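Local coordinates for protein nucleoporin NUP82 (Chaetomium thermophilum, PDB 5CWW) that probably serves, through a chain that begins with this N-terminal beta-propeller domain, as a structural component and transport-factor docking site of the nuclear pore complex, at residues V176-H181 and H188-V193; I198-E203 and T216-L221. All blocks are in the same frame, centred on the assembly; numbering follows the deposited sequence.

Contacts 1 and 2 lie in one four-stranded antiparallel sheet, a blade of the beta-propeller of this nucleoporin, with strand order 175-180, 189-194, 198-203, 217-220. Contact 1 pairs the first two strands, nearer the middle of the chain (about 8 Å from its centre); contact 2 pairs the last two, about 16 Å out. Their centres are about 9 Å apart, and strands 189-194 and 198-203 join them side by side. There Leu190 O lies 2.7 Å from Trp202 N, a probable hydrogen bond. Thr192 OG1 and Trp202 NE1, 2.9 Å apart, probably bond as well, while Val191 CG1 packs on Val199 CG1 at 3.9 Å.

Contact 1 of 2, residues V176-H181 and H188-V193; sequences VSAVWH and HALVTV
The inner beta hairpin of a propeller blade is built here, strand 175-180 running antiparallel to strand 189-194. Ser177 with Val193 and Val179 with Val191 are the hydrogen-bonded pairs; Ala178 with Thr192 and Trp180 with Leu190 are the non-hydrogen-bonded ones. At one end Val176 and Ser177 both face Val193, a classic beta bulge. Val193 O therefore takes two N-H groups, Val176 N at 2.8 Å and Ser177 N at 3.2 Å. At the other end His181 N reaches Ala189 O at 2.8 Å, and a water donates to that same oxygen and to His181 O, pinning the strand end.

On the face with Ala178 and Thr192, the main side-chain contact is Leu190 on Trp180. Leu190 CD1 sits over the five-membered ring, 3.8 Å from its centroid and only 12° off the normal, a CH-pi contact. In the leucine, CG anti to the backbone N (chi1 -180°) carries the branch toward the indole, and CD1 also lies 3.5 Å from Val179 O. The six-membered end of the indole reaches across to the neighbouring strand, where CZ3 meets His188 C at the ring edge, at 3.9 Å. Its NE1 bonds to Val121 O, and strand 128-132 packs against it through Phe128 and Ala130. A leucine in place of Trp180 would probably leave Val121 O without its indole donor and open a gap beneath Leu190 CD1.

Across the sheet, Val179 CG2 leans on Val191 CB at 4.1 Å, while Ser177 OG bonds to Ala257 N. The chemistry thus divides the work: backbone bonds fix the register of the hairpin, while the indole, bonded at NE1 and covered by leucine, ties this blade to the one before it.

Contact 2 of 2, residues I198-E203 and T216-L221; sequences IVRVWE and TLAIDL
Val199 overlaps Leu221 at one end of the pairing, its CG2 lying 3.8 Å from Leu221 CD1, and the two side chains pass at a slant. CG2 stands beside the backbone N of Val199, with CG1 anti to it (chi1 179°), and this leaves CG2 directed at the leucine. The strands beneath are the outer antiparallel pair of the propeller blade, 198-203 with 217-220. Strand 217-220 is the last of the four in order, and Leu221 begins the short helix that follows it.

Val199 and Ile219 form a hydrogen-bonded pair, Ile219 N meeting Val199 O at 2.7 Å and Val199 N returning a bond to Ile219 O. Val201 N bonds to Leu217 O, and the two side chains above them touch CB to CB at 4.0 Å. On the other face of the sheet Arg200 lays its CG on Ala218 CB at 3.9 Å. Its chain then bends at chi3 (-89°), bringing one face of the guanidinium over Ile198 CG2, toward the rim of the group. Asp220, on this face too, is the N-cap of the helix, and its carboxylate makes salt bridges with Lys222 and Lys223.

At the far end Thr216 and Leu217 both face Val201, a classic beta bulge. Thr216 N gives Val201 O a bond of 2.9 Å, whereas Leu217 N reaches the same oxygen only weakly. Glu203 crosses Thr216 at about a right angle, and its OE2 is also held by Gln290 N. Thr216 OG1 sits between two acceptors, 2.9 Å from Glu203 OE2 and 3.1 Å from Val201 O.

Contact 1 of 2, residues V176-H181 and H188-V193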
ATOM      1  N   VAL B 176      -7.181  -2.242   3.830  1.00 51.98           N
ATOM      2  CA  VAL B 176      -5.855  -2.434   4.403  1.00 55.41           C
ATOM      3  C   VAL B 176      -5.158  -1.107   4.675  1.00 51.22           C
ATOM      4  O   VAL B 176      -4.550  -0.920   5.731  1.00 51.01           O
ATOM      5  CB  VAL B 176      -4.988  -3.294   3.464  1.00 60.19           C
ATOM      6  CG1 VAL B 176      -3.554  -3.333   3.924  1.00 62.61           C
ATOM      7  CG2 VAL B 176      -5.552  -4.706   3.385  1.00 61.78           C
ATOM      8  N   SER B 177      -5.247  -0.190   3.720  1.00 49.09           N
ATOM      9  CA  SER B 177      -4.625   1.116   3.865  1.00 48.02           C
ATOM     10  C   SER B 177      -5.538   2.226   3.380  1.00 46.38           C
ATOM     11  O   SER B 177      -6.290   2.061   2.415  1.00 46.85           O
ATOM     12  CB  SER B 177      -3.303   1.174   3.098  1.00 48.43           C
ATOM     13  OG  SER B 177      -2.421   0.154   3.527  1.00 48.64           O
ATOM     14  N   ALA B 178      -5.464   3.352   4.078  1.00 45.83           N
ATOM     15  CA  ALA B 178      -6.080   4.590   3.641  1.00 45.53           C
ATOM     16  C   ALA B 178      -5.050   5.692   3.787  1.00 45.26           C
ATOM     17  O   ALA B 178      -4.608   5.989   4.899  1.00 46.90           O
ATOM     18  CB  ALA B 178      -7.325   4.897   4.456  1.00 46.33           C
ATOM     19  N   VAL B 179      -4.650   6.282   2.666  1.00 42.89           N
ATOM     20  CA  VAL B 179      -3.633   7.323   2.670  1.00 44.98           C
ATOM     21  C   VAL B 179      -4.074   8.483   1.796  1.00 47.17           C
ATOM     22  O   VAL B 179      -4.582   8.289   0.694  1.00 46.98           O
ATOM     23  CB  VAL B 179      -2.266   6.792   2.181  1.00 45.97           C
ATOM     24  CG1 VAL B 179      -1.689   5.810   3.190  1.00 47.68           C
ATOM     25  CG2 VAL B 179      -2.393   6.136   0.809  1.00 46.20           C
ATOM     26  N   TRP B 180      -3.892   9.694   2.306  1.00 48.16           N
ATOM     27  CA  TRP B 180      -4.297  10.892   1.590  1.00 48.50           C
ATOM     28  C   TRP B 180      -3.254  11.209   0.528  1.00 49.23           C
ATOM     29  O   TRP B 180      -2.055  11.056   0.763  1.00 48.57           O
ATOM     30  CB  TRP B 180      -4.474  12.062   2.561  1.00 48.33           C
ATOM     31  CG  TRP B 180      -5.540  11.802   3.591  1.00 47.19           C
ATOM     32  CD1 TRP B 180      -5.378  11.191   4.804  1.00 46.78           C
ATOM     33  CD2 TRP B 180      -6.933  12.128   3.491  1.00 46.88           C
ATOM     34  NE1 TRP B 180      -6.582  11.122   5.466  1.00 47.54           N
ATOM     35  CE2 TRP B 180      -7.551  11.691   4.681  1.00 47.89           C
ATOM     36  CE3 TRP B 180      -7.715  12.748   2.514  1.00 47.32           C
ATOM     37  CZ2 TRP B 180      -8.915  11.857   4.917  1.00 50.16           C
ATOM     38  CZ3 TRP B 180      -9.071  12.911   2.750  1.00 49.27           C
ATOM     39  CH2 TRP B 180      -9.656  12.467   3.942  1.00 50.89           C
ATOM     40  N   HIS B 181      -3.704  11.639  -0.645  1.00 50.00           N
ATOM     41  CA  HIS B 181      -2.775  11.917  -1.732  1.00 48.84           C
ATOM     42  C   HIS B 181      -1.992  13.201  -1.442  1.00 48.35           C
ATOM     43  O   HIS B 181      -2.594  14.231  -1.148  1.00 50.85           O
ATOM     44  CB  HIS B 181      -3.509  12.037  -3.068  1.00 49.58           C
ATOM     45  CG  HIS B 181      -2.621  11.834  -4.255  1.00 47.43           C
ATOM     46  ND1 HIS B 181      -1.599  12.701  -4.576  1.00 49.43           N
ATOM     47  CD2 HIS B 181      -2.585  10.851  -5.184  1.00 47.67           C
ATOM     48  CE1 HIS B 181      -0.980  12.268  -5.659  1.00 48.31           C
ATOM     49  NE2 HIS B 181      -1.560  11.148  -6.050  1.00 47.40           N
ATOM     50  N   HIS B 188      -7.988  16.756   0.197  1.00 52.31           N
ATOM     51  CA  HIS B 188      -9.254  16.029   0.297  1.00 55.54           C
ATOM     52  C   HIS B 188      -9.335  14.840  -0.660  1.00 54.60           C
ATOM     53  O   HIS B 188     -10.399  14.241  -0.821  1.00 55.70           O
ATOM     54  CB  HIS B 188     -10.422  16.985   0.039  1.00 58.84           C
ATOM     55  CG  HIS B 188     -10.636  17.985   1.134  1.00 60.96           C
ATOM     56  ND1 HIS B 188     -11.422  19.106   0.976  1.00 63.11           N
ATOM     57  CD2 HIS B 188     -10.174  18.026   2.407  1.00 61.61           C
ATOM     58  CE1 HIS B 188     -11.432  19.796   2.101  1.00 65.82           C
ATOM     59  NE2 HIS B 188     -10.682  19.163   2.986  1.00 62.80           N
ATOM     60  N   ALA B 189      -8.212  14.497  -1.284  1.00 49.35           N
ATOM     61  CA  ALA B 189      -8.136  13.308  -2.125  1.00 47.13           C
ATOM     62  C   ALA B 189      -7.579  12.139  -1.320  1.00 47.96           C
ATOM     63  O   ALA B 189      -6.470  12.214  -0.784  1.00 48.16           O
ATOM     64  CB  ALA B 189      -7.281  13.571  -3.345  1.00 45.20           C
ATOM     65  N   LEU B 190      -8.357  11.064  -1.240  1.00 48.68           N
ATOM     66  CA  LEU B 190      -8.002   9.891  -0.446  1.00 49.11           C
ATOM     67  C   LEU B 190      -7.815   8.653  -1.315  1.00 48.55           C
ATOM     68  O   LEU B 190      -8.571   8.426  -2.260  1.00 49.61           O
ATOM     69  CB  LEU B 190      -9.079   9.617   0.606  1.00 49.66           C
ATOM     70  CG  LEU B 190      -8.846   8.413   1.524  1.00 49.50           C
ATOM     71  CD1 LEU B 190      -7.641   8.639   2.424  1.00 49.14           C
ATOM     72  CD2 LEU B 190     -10.088   8.129   2.352  1.00 51.10           C
ATOM     73  N   VAL B 191      -6.802   7.859  -0.984  1.00 47.96           N
ATOM     74  CA  VAL B 191      -6.558   6.586  -1.648  1.00 46.59           C
ATOM     75  C   VAL B 191      -6.798   5.451  -0.664  1.00 46.74           C
ATOM     76  O   VAL B 191      -6.192   5.419   0.406  1.00 49.66           O
ATOM     77  CB  VAL B 191      -5.120   6.480  -2.202  1.00 44.31           C
ATOM     78  CG1 VAL B 191      -4.893   5.121  -2.855  1.00 42.94           C
ATOM     79  CG2 VAL B 191      -4.849   7.594  -3.197  1.00 42.52           C
ATOM     80  N   THR B 192      -7.681   4.526  -1.031  1.00 45.21           N
ATOM     81  CA  THR B 192      -7.900   3.320  -0.242  1.00 44.76           C
ATOM     82  C   THR B 192      -7.388   2.108  -1.010  1.00 42.75           C
ATOM     83  O   THR B 192      -7.428   2.075  -2.241  1.00 42.10           O
ATOM     84  CB  THR B 192      -9.392   3.122   0.112  1.00 46.31           C
ATOM     85  OG1 THR B 192     -10.173   2.983  -1.085  1.00 47.57           O
ATOM     86  CG2 THR B 192      -9.911   4.304   0.924  1.00 47.73           C
ATOM     87  N   VAL B 193      -6.887   1.125  -0.272  1.00 43.50           N
ATOM     88  CA  VAL B 193      -6.385  -0.109  -0.857  1.00 43.59           C
ATOM     89  C   VAL B 193      -6.921  -1.288  -0.057  1.00 43.70           C
ATOM     90  O   VAL B 193      -6.875  -1.288   1.176  1.00 45.10           O
ATOM     91  CB  VAL B 193      -4.838  -0.150  -0.879  1.00 42.92           C
ATOM     92  CG1 VAL B 193      -4.345  -1.360  -1.657  1.00 43.27           C
ATOM     93  CG2 VAL B 193      -4.275   1.129  -1.484  1.00 41.71           C
TER
HETATM   94  O   HOH W   1      -5.279  14.557  -0.421  1.00 46.04           O

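Contact 2 of 2, residues I198-E203 and T216-L221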
ATOM      1  N   ILE B 198      -7.173  -3.772  -4.858  1.00 43.35           N
ATOM      2  CA  ILE B 198      -7.905  -2.779  -5.628  1.00 41.85           C
ATOM      3  C   ILE B 198      -7.599  -1.393  -5.074  1.00 42.43           C
ATOM      4  O   ILE B 198      -7.813  -1.124  -3.892  1.00 41.81           O
ATOM      5  CB  ILE B 198      -9.418  -3.042  -5.607  1.00 41.83           C
ATOM      6  CG1 ILE B 198      -9.714  -4.409  -6.234  1.00 46.58           C
ATOM      7  CG2 ILE B 198     -10.155  -1.955  -6.372  1.00 41.16           C
ATOM      8  CD1 ILE B 198     -11.080  -4.933  -5.924  1.00 48.55           C
ATOM      9  N   VAL B 199      -7.091  -0.525  -5.942  1.00 43.10           N
ATOM     10  CA  VAL B 199      -6.720   0.834  -5.570  1.00 43.64           C
ATOM     11  C   VAL B 199      -7.831   1.783  -5.988  1.00 45.14           C
ATOM     12  O   VAL B 199      -8.243   1.795  -7.150  1.00 45.17           O
ATOM     13  CB  VAL B 199      -5.388   1.261  -6.225  1.00 42.00           C
ATOM     14  CG1 VAL B 199      -5.026   2.693  -5.842  1.00 41.08           C
ATOM     15  CG2 VAL B 199      -4.272   0.307  -5.825  1.00 42.57           C
ATOM     16  N   ARG B 200      -8.321   2.568  -5.036  1.00 45.27           N
ATOM     17  CA  ARG B 200      -9.416   3.493  -5.298  1.00 47.99           C
ATOM     18  C   ARG B 200      -9.086   4.905  -4.834  1.00 48.16           C
ATOM     19  O   ARG B 200      -8.743   5.128  -3.672  1.00 49.96           O
ATOM     20  CB  ARG B 200     -10.697   2.999  -4.622  1.00 49.07           C
ATOM     21  CG  ARG B 200     -11.433   1.941  -5.430  1.00 52.61           C
ATOM     22  CD  ARG B 200     -12.690   1.476  -4.720  1.00 57.69           C
ATOM     23  NE  ARG B 200     -12.419   0.349  -3.831  1.00 60.32           N
ATOM     24  CZ  ARG B 200     -12.718  -0.921  -4.088  1.00 62.86           C
ATOM     25  NH1 ARG B 200     -13.324  -1.266  -5.214  1.00 62.26           N
ATOM     26  NH2 ARG B 200     -12.417  -1.856  -3.199  1.00 62.97           N
ATOM     27  N   VAL B 201      -9.178   5.844  -5.771  1.00 47.60           N
ATOM     28  CA  VAL B 201      -8.964   7.256  -5.493  1.00 47.14           C
ATOM     29  C   VAL B 201     -10.307   7.963  -5.288  1.00 49.64           C
ATOM     30  O   VAL B 201     -11.155   7.970  -6.183  1.00 51.76           O
ATOM     31  CB  VAL B 201      -8.193   7.940  -6.638  1.00 43.93           C
ATOM     32  CG1 VAL B 201      -7.930   9.409  -6.306  1.00 44.47           C
ATOM     33  CG2 VAL B 201      -6.878   7.205  -6.919  1.00 41.99           C
ATOM     34  N   TRP B 202     -10.493   8.550  -4.109  1.00 49.09           N
ATOM     35  CA  TRP B 202     -11.701   9.309  -3.789  1.00 50.74           C
ATOM     36  C   TRP B 202     -11.357  10.784  -3.659  1.00 53.13           C
ATOM     37  O   TRP B 202     -10.440  11.141  -2.921  1.00 55.46           O
ATOM     38  CB  TRP B 202     -12.334   8.816  -2.486  1.00 49.27           C
ATOM     39  CG  TRP B 202     -12.379   7.326  -2.337  1.00 48.54           C
ATOM     40  CD1 TRP B 202     -11.342   6.505  -1.998  1.00 47.30           C
ATOM     41  CD2 TRP B 202     -13.524   6.479  -2.499  1.00 50.32           C
ATOM     42  NE1 TRP B 202     -11.768   5.200  -1.947  1.00 47.45           N
ATOM     43  CE2 TRP B 202     -13.105   5.157  -2.250  1.00 50.36           C
ATOM     44  CE3 TRP B 202     -14.862   6.711  -2.832  1.00 52.75           C
ATOM     45  CZ2 TRP B 202     -13.975   4.072  -2.326  1.00 51.76           C
ATOM     46  CZ3 TRP B 202     -15.724   5.631  -2.908  1.00 54.92           C
ATOM     47  CH2 TRP B 202     -15.278   4.329  -2.656  1.00 53.39           C
ATOM     48  N   GLU B 203     -12.092  11.634  -4.370  1.00 52.11           N
ATOM     49  CA  GLU B 203     -11.876  13.078  -4.305  1.00 52.08           C
ATOM     50  C   GLU B 203     -13.068  13.752  -3.639  1.00 52.97           C
ATOM     51  O   GLU B 203     -14.088  14.018  -4.274  1.00 55.01           O
ATOM     52  CB  GLU B 203     -11.637  13.637  -5.706  1.00 52.51           C
ATOM     53  CG  GLU B 203     -10.374  13.074  -6.353  1.00 50.25           C
ATOM     54  CD  GLU B 203     -10.150  13.580  -7.762  1.00 51.44           C
ATOM     55  OE1 GLU B 203     -10.123  14.812  -7.960  1.00 52.03           O
ATOM     56  OE2 GLU B 203     -10.007  12.738  -8.673  1.00 50.77           O
ATOM     57  N   THR B 216     -13.328   8.269  -8.009  1.00 51.84           N
ATOM     58  CA  THR B 216     -13.075   8.854  -9.320  1.00 53.72           C
ATOM     59  C   THR B 216     -12.253   7.887 -10.170  1.00 52.11           C
ATOM     60  O   THR B 216     -12.331   7.901 -11.400  1.00 53.72           O
ATOM     61  CB  THR B 216     -12.336  10.197  -9.205  1.00 54.82           C
ATOM     62  OG1 THR B 216     -11.079   9.998  -8.544  1.00 53.82           O
ATOM     63  CG2 THR B 216     -13.167  11.201  -8.418  1.00 56.80           C
ATOM     64  N   LEU B 217     -11.458   7.057  -9.500  1.00 53.82           N
ATOM     65  CA  LEU B 217     -10.602   6.083 -10.169  1.00 51.75           C
ATOM     66  C   LEU B 217     -10.569   4.787  -9.371  1.00 49.26           C
ATOM     67  O   LEU B 217     -10.476   4.809  -8.144  1.00 50.04           O
ATOM     68  CB  LEU B 217      -9.182   6.633 -10.337  1.00 53.87           C
ATOM     69  CG  LEU B 217      -8.195   5.795 -11.153  1.00 55.68           C
ATOM     70  CD1 LEU B 217      -8.630   5.701 -12.609  1.00 58.34           C
ATOM     71  CD2 LEU B 217      -6.791   6.379 -11.051  1.00 56.15           C
ATOM     72  N   ALA B 218     -10.657   3.663 -10.073  1.00 48.50           N
ATOM     73  CA  ALA B 218     -10.634   2.349  -9.442  1.00 47.20           C
ATOM     74  C   ALA B 218      -9.791   1.410 -10.287  1.00 47.37           C
ATOM     75  O   ALA B 218     -10.101   1.170 -11.453  1.00 50.22           O
ATOM     76  CB  ALA B 218     -12.040   1.802  -9.272  1.00 47.61           C
ATOM     77  N   ILE B 219      -8.729   0.878  -9.690  1.00 44.79           N
ATOM     78  CA  ILE B 219      -7.768   0.052 -10.410  1.00 45.22           C
ATOM     79  C   ILE B 219      -7.637  -1.319  -9.764  1.00 44.11           C
ATOM     80  O   ILE B 219      -7.285  -1.426  -8.589  1.00 42.53           O
ATOM     81  CB  ILE B 219      -6.370   0.710 -10.450  1.00 47.04           C
ATOM     82  CG1 ILE B 219      -6.459   2.132 -11.012  1.00 50.48           C
ATOM     83  CG2 ILE B 219      -5.406  -0.133 -11.287  1.00 47.04           C
ATOM     84  CD1 ILE B 219      -5.205   2.954 -10.789  1.00 51.24           C
ATOM     85  N   ASP B 220      -7.903  -2.363 -10.539  1.00 45.79           N
ATOM     86  CA  ASP B 220      -7.640  -3.727 -10.102  1.00 46.33           C
ATOM     87  C   ASP B 220      -6.221  -4.108 -10.510  1.00 45.76           C
ATOM     88  O   ASP B 220      -5.961  -4.414 -11.674  1.00 46.17           O
ATOM     89  CB  ASP B 220      -8.658  -4.695 -10.708  1.00 47.85           C
ATOM     90  CG  ASP B 220      -8.591  -6.082 -10.092  1.00 49.28           C
ATOM     91  OD1 ASP B 220      -7.590  -6.401  -9.413  1.00 47.54           O
ATOM     92  OD2 ASP B 220      -9.546  -6.862 -10.296  1.00 52.46           O
ATOM     93  N   LEU B 221      -5.307  -4.082  -9.546  1.00 43.33           N
ATOM     94  CA  LEU B 221      -3.902  -4.389  -9.806  1.00 44.30           C
ATOM     95  C   LEU B 221      -3.702  -5.794 -10.375  1.00 44.72           C
ATOM     96  O   LEU B 221      -2.733  -6.043 -11.093  1.00 45.36           O
ATOM     97  CB  LEU B 221      -3.079  -4.226  -8.527  1.00 43.87           C
ATOM     98  CG  LEU B 221      -3.136  -2.840  -7.877  1.00 43.72           C
ATOM     99  CD1 LEU B 221      -2.241  -2.783  -6.648  1.00 42.77           C
ATOM    100  CD2 LEU B 221      -2.755  -1.747  -8.858  1.00 45.11           C
TER